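Local coordinates for adhesion G-protein coupled receptor G6 (Danio rerio, PDB 6V55) that is a calcium-binding adhesion receptor of the cell surface, linked to myelination, that probably signals through G proteins, at residues L9-G14 with I108-Q112. Residues are numbered along the deposited sequence; the frame is centred on the assembly and turned at random.
Sequences LTDSQG and ISYKQ
G14 and Y110 form an antiparallel hydrogen-bonded pair, in which G14 N donates to Y110 O and Y110 N to G14 O, each at 3.1 Å. One residue on, Q13 and K111 are a non-hydrogen-bonded pair, their CA atoms 4.3 Å apart. Q112 N then bonds S12 O at 2.8 Å and lies close to the line of the S12 carbonyl bond. The Y110 ring dominates the side-chain contacts. Its CG sits between the backbone N and the carbonyl carbon (chi1 63°), which folds the ring back under the partner strand. G14 CA lies over one face, 3.9 Å from the centroid, as a CH-pi contact. D11 O meets the ring edge in plane, 3.7 Å from CE2. L9 crosses the tyrosine at about a right angle, with CD1 3.6 Å from CE1 and CB near the hydroxyl. F16 also touches the ring. The extended Q112 side chain runs along S12 and D11, its NE2 3.1 Å from D11 O. Replacing Y110 with an alanine would probably open a gap against G14 CA and take from L9 CD1 the ring it packs on. The contact joins strand 13-17, at one edge of a four-stranded sheet of the CUB beta-sandwich, to strand 105-114. L9 belongs to strand 8-9 of the other sheet, so the tyrosine bridges both. Three backbone bonds set the pairing; the ring adds apolar packing.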
# COMPACT_ATOMS: atom_id res chain seq x y z
N LEU A 9 -3.56 -7.37 10.78
CA LEU A 9 -2.82 -8.62 10.90
C LEU A 9 -2.10 -8.63 12.24
O LEU A 9 -1.34 -7.71 12.55
CB LEU A 9 -1.85 -8.79 9.73
CG LEU A 9 -2.47 -8.52 8.35
CD1 LEU A 9 -1.45 -8.59 7.22
CD2 LEU A 9 -3.62 -9.49 8.10
N THR A 10 -2.36 -9.67 13.05
CA THR A 10 -1.86 -9.74 14.42
C THR A 10 -0.98 -10.95 14.70
O THR A 10 -0.59 -11.15 15.85
CB THR A 10 -3.01 -9.75 15.44
OG1 THR A 10 -3.78 -10.95 15.28
CG2 THR A 10 -3.93 -8.54 15.27
N ASP A 11 -0.67 -11.78 13.70
CA ASP A 11 0.16 -12.95 13.96
C ASP A 11 1.63 -12.54 14.11
O ASP A 11 2.01 -11.40 13.81
CB ASP A 11 0.01 -13.98 12.84
CG ASP A 11 -1.30 -14.75 12.93
OD1 ASP A 11 -2.04 -14.57 13.93
OD2 ASP A 11 -1.58 -15.54 11.99
N SER A 12 2.44 -13.49 14.61
CA SER A 12 3.84 -13.19 14.92
C SER A 12 4.67 -13.01 13.66
O SER A 12 5.62 -12.22 13.64
CB SER A 12 4.45 -14.31 15.78
OG SER A 12 5.22 -15.21 15.00
N GLN A 13 4.32 -13.73 12.59
CA GLN A 13 4.87 -13.48 11.27
C GLN A 13 3.84 -13.91 10.24
O GLN A 13 2.89 -14.65 10.54
CB GLN A 13 6.19 -14.21 11.05
CG GLN A 13 6.23 -15.58 11.69
CD GLN A 13 7.58 -16.24 11.58
OE1 GLN A 13 8.57 -15.77 12.17
NE2 GLN A 13 7.65 -17.32 10.81
N GLY A 14 4.01 -13.44 9.01
CA GLY A 14 3.11 -13.84 7.96
C GLY A 14 3.47 -13.19 6.64
O GLY A 14 4.58 -12.71 6.44
N ILE A 108 4.73 -8.93 0.38
CA ILE A 108 5.36 -8.38 1.57
C ILE A 108 5.31 -9.42 2.69
O ILE A 108 4.26 -10.03 2.93
CB ILE A 108 4.66 -7.08 2.00
CG1 ILE A 108 4.78 -6.02 0.91
CG2 ILE A 108 5.17 -6.56 3.33
CD1 ILE A 108 4.01 -4.75 1.25
N SER A 109 6.44 -9.64 3.35
CA SER A 109 6.50 -10.47 4.55
C SER A 109 6.61 -9.57 5.77
O SER A 109 7.43 -8.65 5.78
CB SER A 109 7.71 -11.40 4.49
OG SER A 109 8.90 -10.65 4.66
N TYR A 110 5.81 -9.85 6.79
CA TYR A 110 5.89 -9.11 8.04
C TYR A 110 6.33 -10.03 9.17
O TYR A 110 6.13 -11.24 9.14
CB TYR A 110 4.56 -8.44 8.39
CG TYR A 110 3.37 -9.35 8.65
CD1 TYR A 110 2.60 -9.82 7.59
CD2 TYR A 110 2.99 -9.68 9.96
CE1 TYR A 110 1.50 -10.62 7.81
CE2 TYR A 110 1.87 -10.48 10.19
CZ TYR A 110 1.14 -10.96 9.10
OH TYR A 110 0.03 -11.76 9.28
N LYS A 111 6.91 -9.41 10.20
CA LYS A 111 7.63 -10.12 11.25
C LYS A 111 7.57 -9.27 12.51
O LYS A 111 7.84 -8.06 12.45
CB LYS A 111 9.08 -10.36 10.81
CG LYS A 111 9.79 -11.52 11.45
CD LYS A 111 11.30 -11.23 11.52
CE LYS A 111 12.15 -12.35 10.91
NZ LYS A 111 13.58 -11.94 10.90
N GLN A 112 7.17 -9.88 13.63
CA GLN A 112 7.22 -9.23 14.94
C GLN A 112 8.62 -9.39 15.53
O GLN A 112 9.09 -10.51 15.75
CB GLN A 112 6.17 -9.82 15.88
CG GLN A 112 4.75 -9.54 15.49
CD GLN A 112 3.77 -9.83 16.62
OE1 GLN A 112 4.17 -10.14 17.75
NE2 GLN A 112 2.46 -9.71 16.33